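Local atomic coordinates of EreC (Klebsiella pneumoniae, PDB entry 6XCQ), a protein that probably hydrolyses the lactone ester of erythromycin and related macrolides, an esterase reaction that confers resistance to these antibiotics. Residues Leu39-Phe50 with Glu74-Tyr85. The protein carries 1 engineered substitution. Numbering follows the deposited sequence.
Sequences LLQPQKLDFNEF and EFSLARASLIRY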
loop_
_atom_site.group_PDB
_atom_site.type_symbol
_atom_site.label_atom_id
_atom_site.label_comp_id
_atom_site.label_asym_id
_atom_site.label_seq_id
_atom_site.Cartn_x
_atom_site.Cartn_y
_atom_site.Cartn_z
ATOM N N LEU A 39 18.837 -10.527 8.484
ATOM C CA LEU A 39 17.629 -9.902 7.940
ATOM C C LEU A 39 17.891 -8.476 7.466
ATOM O O LEU A 39 17.353 -8.048 6.437
ATOM C CB LEU A 39 16.512 -9.903 8.978
ATOM C CG LEU A 39 15.213 -9.186 8.576
ATOM C CD1 LEU A 39 14.428 -10.002 7.563
ATOM C CD2 LEU A 39 14.350 -8.882 9.794
ATOM N N LEU A 40 18.718 -7.724 8.190
ATOM C CA LEU A 40 18.950 -6.335 7.827
ATOM C C LEU A 40 20.128 -6.173 6.878
ATOM O O LEU A 40 20.592 -5.049 6.667
ATOM C CB LEU A 40 19.152 -5.491 9.086
ATOM C CG LEU A 40 17.985 -5.584 10.076
ATOM C CD1 LEU A 40 18.315 -4.848 11.362
ATOM C CD2 LEU A 40 16.670 -5.079 9.466
ATOM N N GLN A 41 20.606 -7.262 6.285
ATOM C CA GLN A 41 21.734 -7.223 5.357
ATOM C C GLN A 41 21.347 -7.963 4.085
ATOM O O GLN A 41 21.775 -9.103 3.858
ATOM C CB GLN A 41 22.990 -7.797 6.018
ATOM C CG GLN A 41 23.276 -7.102 7.353
ATOM C CD GLN A 41 24.615 -7.472 7.939
ATOM O OE1 GLN A 41 25.570 -7.717 7.208
ATOM N NE2 GLN A 41 24.693 -7.516 9.271
ATOM N N PRO A 42 20.548 -7.327 3.217
ATOM C CA PRO A 42 20.042 -8.024 2.024
ATOM C C PRO A 42 21.126 -8.592 1.120
ATOM O O PRO A 42 20.877 -9.582 0.424
ATOM C CB PRO A 42 19.241 -6.932 1.297
ATOM C CG PRO A 42 18.951 -5.894 2.325
ATOM C CD PRO A 42 20.089 -5.930 3.285
ATOM N N GLN A 43 22.308 -7.979 1.093
ATOM C CA GLN A 43 23.405 -8.458 0.267
ATOM C C GLN A 43 24.091 -9.694 0.833
ATOM O O GLN A 43 24.733 -10.423 0.071
ATOM C CB GLN A 43 24.433 -7.347 0.079
ATOM C CG GLN A 43 24.140 -6.465 -1.116
ATOM C CD GLN A 43 22.757 -5.832 -1.051
ATOM O OE1 GLN A 43 21.861 -6.181 -1.829
ATOM N NE2 GLN A 43 22.583 -4.887 -0.133
ATOM N N LYS A 44 23.969 -9.944 2.138
ATOM C CA LYS A 44 24.605 -11.089 2.789
ATOM C C LYS A 44 23.568 -12.020 3.405
ATOM O O LYS A 44 23.730 -12.448 4.547
ATOM C CB LYS A 44 25.569 -10.637 3.894
ATOM C CG LYS A 44 26.602 -9.589 3.504
ATOM C CD LYS A 44 28.012 -10.164 3.571
ATOM N N LEU A 45 22.513 -12.356 2.668
ATOM C CA LEU A 45 21.388 -13.071 3.255
ATOM C C LEU A 45 21.711 -14.548 3.468
ATOM O O LEU A 45 22.248 -15.210 2.579
ATOM C CB LEU A 45 20.157 -12.938 2.360
ATOM C CG LEU A 45 18.842 -13.053 3.122
ATOM C CD1 LEU A 45 18.727 -11.882 4.066
ATOM C CD2 LEU A 45 17.672 -13.080 2.170
ATOM N N ASP A 46 21.351 -15.073 4.643
ATOM C CA ASP A 46 21.443 -16.506 4.923
ATOM C C ASP A 46 20.036 -17.078 4.820
ATOM O O ASP A 46 19.246 -16.973 5.762
ATOM C CB ASP A 46 22.054 -16.771 6.301
ATOM C CG ASP A 46 22.045 -18.253 6.686
ATOM O OD1 ASP A 46 21.595 -19.106 5.879
ATOM O OD2 ASP A 46 22.484 -18.566 7.816
ATOM N N PHE A 47 19.741 -17.739 3.695
ATOM C CA PHE A 47 18.377 -18.186 3.442
ATOM C C PHE A 47 17.914 -19.247 4.433
ATOM O O PHE A 47 16.706 -19.477 4.541
ATOM C CB PHE A 47 18.236 -18.696 1.998
ATOM C CG PHE A 47 18.179 -17.589 0.965
ATOM C CD1 PHE A 47 19.338 -17.079 0.407
ATOM C CD2 PHE A 47 16.970 -17.052 0.569
ATOM C CE1 PHE A 47 19.287 -16.052 -0.528
ATOM C CE2 PHE A 47 16.914 -16.030 -0.374
ATOM C CZ PHE A 47 18.069 -15.529 -0.920
ATOM N N ASN A 48 18.827 -19.881 5.182
ATOM C CA ASN A 48 18.380 -20.843 6.187
ATOM C C ASN A 48 17.539 -20.175 7.257
ATOM O O ASN A 48 16.676 -20.826 7.857
ATOM C CB ASN A 48 19.567 -21.545 6.852
ATOM C CG ASN A 48 20.401 -22.307 5.865
ATOM O OD1 ASN A 48 19.987 -23.351 5.378
ATOM N ND2 ASN A 48 21.571 -21.771 5.533
ATOM N N GLU A 49 17.785 -18.885 7.522
ATOM C CA GLU A 49 17.062 -18.197 8.589
ATOM C C GLU A 49 15.586 -17.984 8.250
ATOM O O GLU A 49 14.789 -17.728 9.154
ATOM C CB GLU A 49 17.737 -16.858 8.898
ATOM C CG GLU A 49 19.201 -16.994 9.270
ATOM C CD GLU A 49 19.846 -15.672 9.686
ATOM O OE1 GLU A 49 19.538 -14.613 9.100
ATOM O OE2 GLU A 49 20.655 -15.690 10.627
ATOM N N PHE A 50 15.203 -18.100 6.980
ATOM C CA PHE A 50 13.819 -17.890 6.568
ATOM C C PHE A 50 13.087 -19.192 6.261
ATOM O O PHE A 50 11.936 -19.155 5.813
ATOM C CB PHE A 50 13.791 -16.923 5.376
ATOM C CG PHE A 50 14.569 -15.664 5.646
ATOM C CD1 PHE A 50 14.005 -14.637 6.382
ATOM C CD2 PHE A 50 15.895 -15.547 5.251
ATOM C CE1 PHE A 50 14.733 -13.500 6.692
ATOM C CE2 PHE A 50 16.631 -14.411 5.549
ATOM C CZ PHE A 50 16.049 -13.384 6.277
ATOM N N GLU A 74 15.003 0.414 9.017
ATOM C CA GLU A 74 15.092 -1.028 9.233
ATOM C C GLU A 74 13.982 -1.781 8.516
ATOM O O GLU A 74 14.185 -2.920 8.084
ATOM C CB GLU A 74 15.043 -1.347 10.734
ATOM C CG GLU A 74 16.296 -0.945 11.510
ATOM C CD GLU A 74 16.265 0.499 11.974
ATOM O OE1 GLU A 74 15.341 1.249 11.582
ATOM O OE2 GLU A 74 17.164 0.891 12.740
ATOM N N PHE A 75 12.799 -1.174 8.376
ATOM C CA PHE A 75 11.734 -1.887 7.692
ATOM C C PHE A 75 12.002 -1.968 6.193
ATOM O O PHE A 75 11.682 -2.984 5.576
ATOM C CB PHE A 75 10.374 -1.246 8.001
ATOM C CG PHE A 75 9.913 -1.471 9.429
ATOM C CD1 PHE A 75 10.300 -2.601 10.126
ATOM C CD2 PHE A 75 9.105 -0.548 10.068
ATOM C CE1 PHE A 75 9.875 -2.816 11.432
ATOM C CE2 PHE A 75 8.684 -0.748 11.376
ATOM C CZ PHE A 75 9.063 -1.886 12.051
ATOM N N SER A 76 12.639 -0.948 5.597
ATOM C CA SER A 76 13.023 -1.081 4.191
ATOM C C SER A 76 14.073 -2.168 4.011
ATOM O O SER A 76 13.991 -2.962 3.066
ATOM C CB SER A 76 13.522 0.251 3.628
ATOM O OG SER A 76 12.470 1.191 3.578
ATOM N N LEU A 77 15.046 -2.235 4.920
ATOM C CA LEU A 77 16.054 -3.287 4.846
ATOM C C LEU A 77 15.419 -4.672 4.914
ATOM O O LEU A 77 15.735 -5.550 4.100
ATOM C CB LEU A 77 17.078 -3.113 5.971
ATOM C CG LEU A 77 18.154 -2.071 5.684
ATOM C CD1 LEU A 77 19.003 -1.809 6.934
ATOM C CD2 LEU A 77 19.031 -2.508 4.501
ATOM N N ALA A 78 14.535 -4.892 5.896
ATOM C CA ALA A 78 13.903 -6.202 6.036
ATOM C C ALA A 78 13.031 -6.523 4.832
ATOM O O ALA A 78 12.945 -7.683 4.420
ATOM C CB ALA A 78 13.068 -6.274 7.319
ATOM N N ARG A 79 12.363 -5.516 4.265
ATOM C CA ARG A 79 11.553 -5.764 3.072
ATOM C C ARG A 79 12.419 -6.228 1.912
ATOM O O ARG A 79 12.062 -7.175 1.205
ATOM C CB ARG A 79 10.779 -4.510 2.675
ATOM C CG ARG A 79 9.565 -4.266 3.524
ATOM C CD ARG A 79 8.876 -2.987 3.130
ATOM N NE ARG A 79 7.492 -3.013 3.578
ATOM C CZ ARG A 79 6.626 -2.028 3.393
ATOM N NH1 ARG A 79 7.005 -0.918 2.771
ATOM N NH2 ARG A 79 5.381 -2.157 3.836
ATOM N N ALA A 80 13.567 -5.578 1.705
ATOM C CA ALA A 80 14.449 -5.989 0.620
ATOM C C ALA A 80 14.910 -7.427 0.810
ATOM O O ALA A 80 14.945 -8.209 -0.150
ATOM C CB ALA A 80 15.646 -5.045 0.525
ATOM N N SER A 81 15.248 -7.803 2.047
ATOM C CA SER A 81 15.673 -9.181 2.291
ATOM C C SER A 81 14.550 -10.171 1.994
ATOM O O SER A 81 14.778 -11.220 1.386
ATOM C CB SER A 81 16.151 -9.336 3.736
ATOM O OG SER A 81 17.400 -8.678 3.907
ATOM N N LEU A 82 13.334 -9.872 2.441
ATOM C CA LEU A 82 12.253 -10.820 2.233
ATOM C C LEU A 82 11.797 -10.834 0.775
ATOM O O LEU A 82 11.292 -11.852 0.301
ATOM C CB LEU A 82 11.102 -10.497 3.176
ATOM C CG LEU A 82 11.409 -11.021 4.582
ATOM C CD1 LEU A 82 10.495 -10.420 5.628
ATOM C CD2 LEU A 82 11.296 -12.537 4.575
ATOM N N ILE A 83 11.977 -9.731 0.051
ATOM C CA ILE A 83 11.767 -9.757 -1.397
ATOM C C ILE A 83 12.741 -10.742 -2.041
ATOM O O ILE A 83 12.345 -11.605 -2.832
ATOM C CB ILE A 83 11.901 -8.336 -1.983
ATOM C CG1 ILE A 83 10.705 -7.482 -1.564
ATOM C CG2 ILE A 83 11.989 -8.362 -3.504
ATOM C CD1 ILE A 83 10.921 -5.973 -1.737
ATOM N N ARG A 84 14.023 -10.671 -1.657
ATOM C CA ARG A 84 15.005 -11.639 -2.154
ATOM C C ARG A 84 14.551 -13.074 -1.907
ATOM O O ARG A 84 14.603 -13.919 -2.805
ATOM C CB ARG A 84 16.368 -11.399 -1.499
ATOM C CG ARG A 84 17.227 -10.365 -2.200
ATOM C CD ARG A 84 18.686 -10.551 -1.835
ATOM N NE ARG A 84 19.216 -11.753 -2.469
ATOM C CZ ARG A 84 20.321 -12.379 -2.088
ATOM N NH1 ARG A 84 21.027 -11.923 -1.055
ATOM N NH2 ARG A 84 20.713 -13.470 -2.737
ATOM N N TYR A 85 14.092 -13.366 -0.688
ATOM C CA TYR A 85 13.649 -14.721 -0.370
ATOM C C TYR A 85 12.455 -15.141 -1.224
ATOM O O TYR A 85 12.415 -16.258 -1.754
ATOM C CB TYR A 85 13.306 -14.807 1.115
ATOM C CG TYR A 85 12.527 -16.039 1.489
ATOM C CD1 TYR A 85 13.140 -17.285 1.537
ATOM C CD2 TYR A 85 11.184 -15.953 1.814
ATOM C CE1 TYR A 85 12.430 -18.414 1.901
ATOM C CE2 TYR A 85 10.465 -17.069 2.171
ATOM C CZ TYR A 85 11.092 -18.297 2.216
ATOM O OH TYR A 85 10.363 -19.405 2.580
HETATM O O HOH W 1 22.926 -13.935 0.027
#
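Ser81 and Arg84, one helical turn apart on helix 73-90, take hold of main-chain carbonyls in the loop that follows edge strand 33-36. Ser81 OG donates to Leu39 O at 2.6 Å, coming from above the carbonyl plane; with chi1 at -72° the hydroxyl leans toward the loop and reaches this oxygen. Arg84, bent at chi3, brings NH1 to Pro42 O at 2.8 Å, nearly in line with the C=O and within the guanidinium plane. A water accepts from NH1 and donates to Leu45 O, while NE forms a salt bridge with Glu88, so the guanidinium is fixed from several directions.

The aromatic contacts cluster around Arg84 and Tyr85, at the C-terminal end of segment 74-85. Phe47 stands almost perpendicular to the guanidinium (planes 87° apart), its ring edge set over one face of that group, with CE1 3.7 Å from Arg84 NH2. The Phe47 edge also reaches Tyr85, whose ring face receives Phe50 CB in a CH-pi contact, 4.0 Å from the centroid. Tyr85 OH is hydrogen-bonded to Thr54 and His90.

Aliphatic groups fill the remainder. Pro42 lays CG 3.9 Å from Ala80 CB and CD against Leu77 CD2, Leu39 covers Ala78 CB, and Leu45 CD1 comes within 3.6 Å of Ser81 CB. Beyond them, Leu39 and Leu40 touch strand 423-427, and Ala78 and Leu82 meet Phe343.

Loop and helix thus join through an apolar seam in which helix side chains satisfy loop carbonyls, a pairing that probably helps to set the course of the loop, whose end turns into a 3-10 segment, against the helix flanking the central sheet.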